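Local coordinates for probable GTP-binding protein EngB (Pyrococcus horikoshii, PDB 2CXX) that binds guanine nucleotides as an EngB-family GTPase, probably with magnesium, and is thought to be needed for normal cell division and septation, at residues F75-A80 with Y115-E120; V85-V90 with N176-V181; K93-I98 with N143-K148. All coordinates share one frame; numbering follows the deposited sequence.

Overall arrangement
All three contacts are apolar, with no hydrogen bond across any of them, but they differ in burial. Interactions 2 and 3 are both buried. Interaction 2 lies closest to the chain centre, four aliphatic side chains joining strand 85-91 to the C-terminal helix, while interaction 3 joins helices 94-104 and 138-149 through an aromatic ring that has charged neighbours. Interaction 1 sets helix 62-79 beside helix 110-120 and is only partly buried, with the exposed Glu77 at its margin. The contacts meet one another: Leu118 of interaction 1 rests on Ala86 of interaction 2, whose Val90 touches Leu145 of interaction 3. Strand 85-91 thus links all three.

Interaction 1 (F75-A80 with Y115-E120); sequences FIEDNA and YQFLRE
Phe117 overlaps Ile76 and Glu77 with the far end of its ring, one corner against the isoleucine and the tip against the glutamate. Its CE2 is 4.1 Å from Ile76 CG2, a methyl that approaches at a slant. Its CZ meets Glu77 CG at 4.0 Å, and here the methylene lies at the ring edge, near the ring plane. The ring gets this far because CG of Phe117 stands anti to the backbone N (chi1 161°), which throws it out toward the other helix. Glu77 runs across it at about a right angle, and its extended chain also brings OE1 to 4.0 Å from Phe117 CE1, the carboxylate turned 50° from the ring plane. Ile76 CG2 has a second partner in Leu118 CD2, 4.1 Å away, so one methyl touches both the ring and the leucine. These two aliphatic side chains cross at about a right angle, and it is the end of Leu118, not its CB, that comes close to the isoleucine. The axes of these short helical segments run nearly parallel, 18° apart and 11.2 Å at their closest. Helices 62-79 and 110-120 pack side by side against the sheet: Ile76 also touches Leu121 and Ile123 in the loop before strand 125-130, while Leu118 rests on Thr125 of that strand and Ala86 of strand 85-91.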
loop_
_atom_site.group_PDB
_atom_site.type_symbol
_atom_site.label_atom_id
_atom_site.label_comp_id
_atom_site.label_asym_id
_atom_site.label_seq_id
_atom_site.Cartn_x
_atom_site.Cartn_y
_atom_site.Cartn_z
ATOM N N PHE A 75 -1.300 -12.814 8.849
ATOM C CA PHE A 75 -0.363 -13.266 7.830
ATOM C C PHE A 75 0.963 -12.492 7.928
ATOM O O PHE A 75 2.074 -13.075 7.979
ATOM C CB PHE A 75 -0.964 -13.036 6.447
ATOM C CG PHE A 75 -0.100 -13.542 5.344
ATOM C CD1 PHE A 75 -0.265 -14.853 4.868
ATOM C CD2 PHE A 75 0.916 -12.727 4.816
ATOM C CE1 PHE A 75 0.566 -15.345 3.886
ATOM C CE2 PHE A 75 1.757 -13.213 3.826
ATOM C CZ PHE A 75 1.587 -14.528 3.362
ATOM N N ILE A 76 0.869 -11.170 7.995
ATOM C CA ILE A 76 2.140 -10.387 8.031
ATOM C C ILE A 76 2.935 -10.627 9.324
ATOM O O ILE A 76 4.173 -10.740 9.312
ATOM C CB ILE A 76 1.852 -8.863 7.840
ATOM C CG1 ILE A 76 1.193 -8.653 6.488
ATOM C CG2 ILE A 76 3.145 -8.056 7.960
ATOM C CD1 ILE A 76 0.620 -7.234 6.245
ATOM N N GLU A 77 2.245 -10.743 10.439
ATOM C CA GLU A 77 2.965 -11.061 11.678
ATOM C C GLU A 77 3.628 -12.426 11.524
ATOM O O GLU A 77 4.807 -12.576 11.838
ATOM C CB GLU A 77 2.004 -11.155 12.862
ATOM C CG GLU A 77 1.646 -9.798 13.450
ATOM C CD GLU A 77 0.561 -9.889 14.535
ATOM O OE1 GLU A 77 0.456 -8.911 15.299
ATOM O OE2 GLU A 77 -0.166 -10.914 14.631
ATOM N N ASP A 78 2.906 -13.409 11.021
ATOM C CA ASP A 78 3.469 -14.778 10.914
ATOM C C ASP A 78 4.578 -14.990 9.885
ATOM O O ASP A 78 5.437 -15.878 10.038
ATOM C CB ASP A 78 2.371 -15.789 10.590
ATOM C CG ASP A 78 1.409 -16.004 11.716
ATOM O OD1 ASP A 78 1.641 -15.470 12.799
ATOM O OD2 ASP A 78 0.415 -16.736 11.502
ATOM N N ASN A 79 4.538 -14.205 8.831
ATOM C CA ASN A 79 5.504 -14.305 7.749
ATOM C C ASN A 79 6.504 -13.141 7.722
ATOM O O ASN A 79 7.278 -13.014 6.773
ATOM C CB ASN A 79 4.754 -14.334 6.439
ATOM C CG ASN A 79 3.977 -15.597 6.236
ATOM O OD1 ASN A 79 4.526 -16.612 5.754
ATOM N ND2 ASN A 79 2.698 -15.580 6.590
ATOM N N ALA A 80 6.506 -12.295 8.750
ATOM C CA ALA A 80 7.385 -11.127 8.761
ATOM C C ALA A 80 8.843 -11.437 8.432
ATOM O O ALA A 80 9.452 -10.710 7.670
ATOM C CB ALA A 80 7.321 -10.366 10.129
ATOM N N TYR A 115 0.801 1.735 8.345
ATOM C CA TYR A 115 2.214 2.052 8.192
ATOM C C TYR A 115 2.905 1.903 9.563
ATOM O O TYR A 115 4.024 1.361 9.688
ATOM C CB TYR A 115 2.393 3.489 7.676
ATOM C CG TYR A 115 3.826 3.847 7.400
ATOM C CD1 TYR A 115 4.633 4.321 8.410
ATOM C CD2 TYR A 115 4.387 3.626 6.145
ATOM C CE1 TYR A 115 6.007 4.564 8.213
ATOM C CE2 TYR A 115 5.761 3.880 5.912
ATOM C CZ TYR A 115 6.550 4.349 6.972
ATOM O OH TYR A 115 7.871 4.673 6.818
ATOM N N GLN A 116 2.233 2.320 10.628
ATOM C CA GLN A 116 2.887 2.210 11.923
ATOM C C GLN A 116 2.974 0.781 12.377
ATOM O O GLN A 116 3.966 0.400 13.050
ATOM C CB GLN A 116 2.194 3.085 12.963
ATOM C CG GLN A 116 2.405 4.571 12.645
ATOM C CD GLN A 116 1.729 5.519 13.645
ATOM O OE1 GLN A 116 1.180 5.074 14.653
ATOM N NE2 GLN A 116 1.798 6.828 13.381
ATOM N N PHE A 117 2.020 -0.041 11.936
ATOM C CA PHE A 117 2.057 -1.452 12.276
ATOM C C PHE A 117 3.291 -2.091 11.586
ATOM O O PHE A 117 4.062 -2.841 12.222
ATOM C CB PHE A 117 0.738 -2.114 11.838
ATOM C CG PHE A 117 0.803 -3.627 11.701
ATOM C CD1 PHE A 117 0.842 -4.468 12.843
ATOM C CD2 PHE A 117 0.794 -4.217 10.442
ATOM C CE1 PHE A 117 0.868 -5.862 12.708
ATOM C CE2 PHE A 117 0.817 -5.581 10.284
ATOM C CZ PHE A 117 0.848 -6.436 11.406
ATOM N N LEU A 118 3.490 -1.802 10.306
ATOM C CA LEU A 118 4.646 -2.372 9.619
ATOM C C LEU A 118 5.949 -1.955 10.305
ATOM O O LEU A 118 6.935 -2.732 10.312
ATOM C CB LEU A 118 4.687 -1.923 8.157
ATOM C CG LEU A 118 3.494 -2.479 7.321
ATOM C CD1 LEU A 118 3.439 -1.841 5.954
ATOM C CD2 LEU A 118 3.636 -4.031 7.156
ATOM N N ARG A 119 5.968 -0.744 10.866
ATOM C CA ARG A 119 7.204 -0.269 11.534
ATOM C C ARG A 119 7.449 -1.067 12.804
ATOM O O ARG A 119 8.595 -1.410 13.088
ATOM C CB ARG A 119 7.112 1.244 11.826
ATOM C CG ARG A 119 8.400 1.878 12.541
ATOM C CD ARG A 119 9.572 1.979 11.538
ATOM N NE ARG A 119 10.889 2.113 12.198
ATOM C CZ ARG A 119 11.638 3.204 12.158
ATOM N NH1 ARG A 119 11.193 4.281 11.514
ATOM N NH2 ARG A 119 12.879 3.180 12.672
ATOM N N GLU A 120 6.402 -1.406 13.537
ATOM C CA GLU A 120 6.545 -2.258 14.737
ATOM C C GLU A 120 7.078 -3.606 14.344
ATOM O O GLU A 120 7.713 -4.251 15.146
ATOM C CB GLU A 120 5.210 -2.503 15.466
ATOM C CG GLU A 120 4.676 -1.294 16.197
ATOM C CD GLU A 120 3.418 -1.597 16.975
ATOM O OE1 GLU A 120 3.119 -2.803 17.195
ATOM O OE2 GLU A 120 2.733 -0.618 17.369
#

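Interaction 2 (V85-V90 with N176-V181); sequences VAVLVV and NRIFEV
Val85 and Val181 mark the nearest backbone approach, 7.1 Å between their CA atoms, as helix 176-181 runs roughly antiparallel to strand 85-90, the segment axes 152° apart in direction. Val85 CG2 packs against Val181 CG1 at 3.8 Å; each of these methyls is anti to its residue's backbone N, which turns the two branches onto one another. Two residues along the strand and about one turn back on the helix, Val87 CG2 sits 3.9 Å from Ile178 CD1, the two side chains crossing at about a right angle. Ile178 CG2 reaches back more loosely to Val85 CG1, at 4.4 Å, so the isoleucine bridges both valines. On the helix itself, Val181 CG2 lies over one guanidinium face of Arg177, toward its rim. That group is held by a salt bridge, Arg177 NH2 to Glu180 OE2 at 2.6 Å, and by Lys158 O, which accepts from NH1. Ile126 of the neighbouring strand touches Val85, Ile178 and Val181, and Ile4 on the other flank touches both strand valines. A C-terminal helix laid against a central strand, in a sheet of order 2-3-1-4-5-6, is typical of the Ras-like G domain of P-loop GTPases.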
loop_
_atom_site.group_PDB
_atom_site.type_symbol
_atom_site.label_atom_id
_atom_site.label_comp_id
_atom_site.label_asym_id
_atom_site.label_seq_id
_atom_site.Cartn_x
_atom_site.Cartn_y
_atom_site.Cartn_z
ATOM N N VAL A 85 10.209 -6.615 1.656
ATOM C CA VAL A 85 9.811 -5.217 1.601
ATOM C C VAL A 85 8.313 -5.154 1.449
ATOM O O VAL A 85 7.710 -6.078 0.967
ATOM C CB VAL A 85 10.542 -4.486 0.418
ATOM C CG1 VAL A 85 10.191 -5.152 -0.853
ATOM C CG2 VAL A 85 10.188 -2.954 0.419
ATOM N N ALA A 86 7.692 -4.066 1.906
ATOM C CA ALA A 86 6.266 -3.862 1.803
ATOM C C ALA A 86 6.009 -2.598 1.003
ATOM O O ALA A 86 6.730 -1.599 1.108
ATOM C CB ALA A 86 5.589 -3.722 3.264
ATOM N N VAL A 87 5.009 -2.647 0.134
ATOM C CA VAL A 87 4.599 -1.448 -0.591
ATOM C C VAL A 87 3.187 -1.106 -0.130
ATOM O O VAL A 87 2.254 -1.897 -0.322
ATOM C CB VAL A 87 4.531 -1.668 -2.088
ATOM C CG1 VAL A 87 4.073 -0.323 -2.826
ATOM C CG2 VAL A 87 5.923 -2.064 -2.576
ATOM N N LEU A 88 3.036 0.037 0.537
ATOM C CA LEU A 88 1.716 0.470 0.935
ATOM C C LEU A 88 1.297 1.469 -0.141
ATOM O O LEU A 88 1.935 2.503 -0.329
ATOM C CB LEU A 88 1.748 1.167 2.329
ATOM C CG LEU A 88 0.511 1.999 2.722
ATOM C CD1 LEU A 88 -0.766 1.181 2.804
ATOM C CD2 LEU A 88 0.772 2.661 4.070
ATOM N N VAL A 89 0.203 1.159 -0.833
ATOM C CA VAL A 89 -0.332 2.052 -1.867
ATOM C C VAL A 89 -1.345 2.965 -1.222
ATOM O O VAL A 89 -2.211 2.483 -0.545
ATOM C CB VAL A 89 -1.050 1.238 -2.917
ATOM C CG1 VAL A 89 -1.350 2.104 -4.118
ATOM C CG2 VAL A 89 -0.162 0.032 -3.332
ATOM N N VAL A 90 -1.212 4.281 -1.395
ATOM C CA VAL A 90 -2.195 5.242 -0.880
ATOM C C VAL A 90 -2.663 6.089 -2.016
ATOM O O VAL A 90 -1.994 6.223 -3.044
ATOM C CB VAL A 90 -1.668 6.165 0.232
ATOM C CG1 VAL A 90 -1.090 5.258 1.400
ATOM C CG2 VAL A 90 -0.640 7.081 -0.295
ATOM N N ASN A 176 12.542 0.591 -9.293
ATOM C CA ASN A 176 13.951 0.691 -8.862
ATOM C C ASN A 176 14.065 0.768 -7.355
ATOM O O ASN A 176 14.887 0.136 -6.782
ATOM C CB ASN A 176 14.592 1.945 -9.439
ATOM C CG ASN A 176 14.748 1.883 -10.925
ATOM O OD1 ASN A 176 14.847 0.792 -11.508
ATOM N ND2 ASN A 176 14.785 3.058 -11.568
ATOM N N ARG A 177 13.204 1.563 -6.721
ATOM C CA ARG A 177 13.212 1.671 -5.252
ATOM C C ARG A 177 12.994 0.300 -4.583
ATOM O O ARG A 177 13.678 -0.073 -3.645
ATOM C CB ARG A 177 12.120 2.666 -4.798
ATOM C CG ARG A 177 12.057 3.021 -3.276
ATOM C CD ARG A 177 12.974 4.134 -2.811
ATOM N NE ARG A 177 14.317 3.615 -2.607
ATOM C CZ ARG A 177 14.872 3.275 -1.436
ATOM N NH1 ARG A 177 14.239 3.400 -0.295
ATOM N NH2 ARG A 177 16.084 2.730 -1.435
ATOM N N ILE A 178 11.982 -0.428 -5.018
ATOM C CA ILE A 178 11.675 -1.729 -4.480
ATOM C C ILE A 178 12.897 -2.632 -4.538
ATOM O O ILE A 178 13.242 -3.281 -3.559
ATOM C CB ILE A 178 10.551 -2.376 -5.293
ATOM C CG1 ILE A 178 9.269 -1.648 -4.992
ATOM C CG2 ILE A 178 10.463 -3.889 -5.015
ATOM C CD1 ILE A 178 8.104 -2.208 -5.820
ATOM N N PHE A 179 13.561 -2.672 -5.690
ATOM C CA PHE A 179 14.708 -3.541 -5.775
ATOM C C PHE A 179 15.898 -3.059 -5.027
ATOM O O PHE A 179 16.663 -3.847 -4.504
ATOM C CB PHE A 179 15.000 -3.869 -7.229
ATOM C CG PHE A 179 13.991 -4.818 -7.764
ATOM C CD1 PHE A 179 13.083 -4.432 -8.714
ATOM C CD2 PHE A 179 13.861 -6.079 -7.188
ATOM C CE1 PHE A 179 12.055 -5.273 -9.083
ATOM C CE2 PHE A 179 12.836 -6.912 -7.553
ATOM C CZ PHE A 179 11.930 -6.503 -8.503
ATOM N N GLU A 180 16.007 -1.757 -4.891
ATOM C CA GLU A 180 17.123 -1.166 -4.156
ATOM C C GLU A 180 16.922 -1.528 -2.675
ATOM O O GLU A 180 17.840 -2.008 -1.990
ATOM C CB GLU A 180 17.045 0.315 -4.424
ATOM C CG GLU A 180 18.111 1.213 -4.026
ATOM C CD GLU A 180 17.752 2.603 -4.483
ATOM O OE1 GLU A 180 17.854 2.875 -5.702
ATOM O OE2 GLU A 180 17.298 3.418 -3.647
ATOM N N VAL A 181 15.713 -1.315 -2.154
ATOM C CA VAL A 181 15.455 -1.691 -0.761
ATOM C C VAL A 181 15.744 -3.160 -0.507
ATOM O O VAL A 181 16.351 -3.492 0.517
ATOM C CB VAL A 181 14.002 -1.424 -0.316
ATOM C CG1 VAL A 181 13.778 -2.025 1.114
ATOM C CG2 VAL A 181 13.732 0.065 -0.357
#

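Interaction 3 (K93-I98 with N143-K148); sequences KAAPEI and NFLAEK
Pro96 presses on the ring of Phe144, its CA 3.6 Å from Phe144 CE2 and its CB equally close to CD2. The approach is oblique to the ring. Beside it, Leu145 CD2 is shared by two partners, Ala95 CB and Pro96 CG, each 4.3 Å away, a looser fit than the ring makes. Phe144 reaches the proline because its CG is anti to the backbone N (chi1 179°), pointing the ring out from helix 143-148 toward segment 93-98. The segment axes are inclined at 48°, and the CA atoms of Pro96 and Leu145 come within 6.9 Å. Within its own helix, Lys148 CG lies over one face of that ring, 3.8 Å above the plane and offset toward the rim. Farther out, Lys100 makes a cation-pi contact with Phe144 and a salt bridge to Glu97, and Lys148 NZ pairs with Glu103, tying the two helices together again. Ile99 touches Phe144, Leu145 and Lys148, while Phe160 of strand 160-162 touches Leu145. Losing the ring to an alanine here would probably open a gap beside Pro96 and leave the Lys100 ammonium without its aromatic partner. With no hydrogen bond across the contact, the two segments are held to each other by apolar packing, and the charged pairs Lys100-Glu97 and Lys148-Glu103 lie around the partly exposed ring.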
loop_
_atom_site.group_PDB
_atom_site.type_symbol
_atom_site.label_atom_id
_atom_site.label_comp_id
_atom_site.label_asym_id
_atom_site.label_seq_id
_atom_site.Cartn_x
_atom_site.Cartn_y
_atom_site.Cartn_z
ATOM N N LYS A 93 -4.458 11.930 -3.451
ATOM C CA LYS A 93 -5.518 12.974 -3.367
ATOM C C LYS A 93 -6.427 12.781 -2.157
ATOM O O LYS A 93 -6.661 13.730 -1.382
ATOM C CB LYS A 93 -6.399 12.993 -4.632
ATOM C CG LYS A 93 -7.388 14.205 -4.568
ATOM C CD LYS A 93 -8.246 14.346 -5.787
ATOM C CE LYS A 93 -9.145 15.614 -5.667
ATOM N NZ LYS A 93 -9.800 15.655 -4.311
ATOM N N ALA A 94 -6.969 11.578 -1.961
ATOM C CA ALA A 94 -7.876 11.357 -0.859
ATOM C C ALA A 94 -7.317 11.192 0.551
ATOM O O ALA A 94 -7.906 11.670 1.529
ATOM C CB ALA A 94 -8.807 10.125 -1.181
ATOM N N ALA A 95 -6.196 10.492 0.659
ATOM C CA ALA A 95 -5.585 10.159 1.946
ATOM C C ALA A 95 -5.424 11.256 2.950
ATOM O O ALA A 95 -5.795 11.080 4.104
ATOM C CB ALA A 95 -4.223 9.462 1.718
ATOM N N PRO A 96 -4.929 12.438 2.525
ATOM C CA PRO A 96 -4.797 13.473 3.560
ATOM C C PRO A 96 -6.156 13.969 4.098
ATOM O O PRO A 96 -6.284 14.262 5.296
ATOM C CB PRO A 96 -4.009 14.582 2.846
ATOM C CG PRO A 96 -3.235 13.823 1.737
ATOM C CD PRO A 96 -4.276 12.840 1.261
ATOM N N GLU A 97 -7.180 13.993 3.237
ATOM C CA GLU A 97 -8.457 14.509 3.677
ATOM C C GLU A 97 -9.159 13.467 4.519
ATOM O O GLU A 97 -9.858 13.807 5.456
ATOM C CB GLU A 97 -9.284 14.930 2.460
ATOM C CG GLU A 97 -8.610 16.084 1.709
ATOM C CD GLU A 97 -8.277 17.247 2.639
ATOM O OE1 GLU A 97 -9.218 17.798 3.254
ATOM O OE2 GLU A 97 -7.071 17.594 2.784
ATOM N N ILE A 98 -8.957 12.177 4.208
ATOM C CA ILE A 98 -9.543 11.126 5.028
ATOM C C ILE A 98 -8.884 11.173 6.414
ATOM O O ILE A 98 -9.554 11.073 7.426
ATOM C CB ILE A 98 -9.303 9.750 4.377
ATOM C CG1 ILE A 98 -10.162 9.677 3.102
ATOM C CG2 ILE A 98 -9.679 8.577 5.307
ATOM C CD1 ILE A 98 -9.827 8.463 2.251
ATOM N N ASN A 143 4.550 15.657 2.500
ATOM C CA ASN A 143 5.030 16.170 3.777
ATOM C C ASN A 143 4.008 15.906 4.844
ATOM O O ASN A 143 4.367 15.601 5.985
ATOM C CB ASN A 143 5.297 17.670 3.741
ATOM C CG ASN A 143 6.542 18.016 2.952
ATOM O OD1 ASN A 143 7.394 17.159 2.705
ATOM N ND2 ASN A 143 6.680 19.270 2.583
ATOM N N PHE A 144 2.722 16.022 4.493
ATOM C CA PHE A 144 1.651 15.775 5.455
ATOM C C PHE A 144 1.665 14.301 5.885
ATOM O O PHE A 144 1.582 13.978 7.075
ATOM C CB PHE A 144 0.273 16.128 4.787
ATOM C CG PHE A 144 -0.905 15.887 5.653
ATOM C CD1 PHE A 144 -1.309 16.846 6.575
ATOM C CD2 PHE A 144 -1.620 14.692 5.560
ATOM C CE1 PHE A 144 -2.402 16.614 7.375
ATOM C CE2 PHE A 144 -2.693 14.443 6.338
ATOM C CZ PHE A 144 -3.111 15.399 7.263
ATOM N N LEU A 145 1.746 13.400 4.904
ATOM C CA LEU A 145 1.724 11.984 5.189
ATOM C C LEU A 145 2.950 11.607 6.001
ATOM O O LEU A 145 2.871 10.766 6.879
ATOM C CB LEU A 145 1.680 11.175 3.867
ATOM C CG LEU A 145 0.449 11.336 2.956
ATOM C CD1 LEU A 145 0.533 10.388 1.759
ATOM C CD2 LEU A 145 -0.762 11.003 3.765
ATOM N N ALA A 146 4.092 12.219 5.714
ATOM C CA ALA A 146 5.300 11.871 6.458
ATOM C C ALA A 146 5.113 12.221 7.935
ATOM O O ALA A 146 5.446 11.430 8.801
ATOM C CB ALA A 146 6.534 12.579 5.864
ATOM N N GLU A 147 4.526 13.386 8.224
ATOM C CA GLU A 147 4.298 13.774 9.608
ATOM C C GLU A 147 3.277 12.808 10.281
ATOM O O GLU A 147 3.486 12.387 11.410
ATOM C CB GLU A 147 3.793 15.235 9.603
ATOM C CG GLU A 147 3.901 16.013 10.913
ATOM C CD GLU A 147 2.811 15.723 11.874
ATOM O OE1 GLU A 147 1.680 15.506 11.429
ATOM O OE2 GLU A 147 3.073 15.733 13.105
ATOM N N LYS A 148 2.205 12.428 9.572
ATOM C CA LYS A 148 1.194 11.554 10.182
ATOM C C LYS A 148 1.676 10.109 10.373
ATOM O O LYS A 148 1.265 9.425 11.328
ATOM C CB LYS A 148 -0.089 11.556 9.323
ATOM C CG LYS A 148 -0.811 12.922 9.300
ATOM C CD LYS A 148 -1.360 13.245 10.662
ATOM C CE LYS A 148 -1.804 14.699 10.752
ATOM N NZ LYS A 148 -2.208 15.069 12.155
#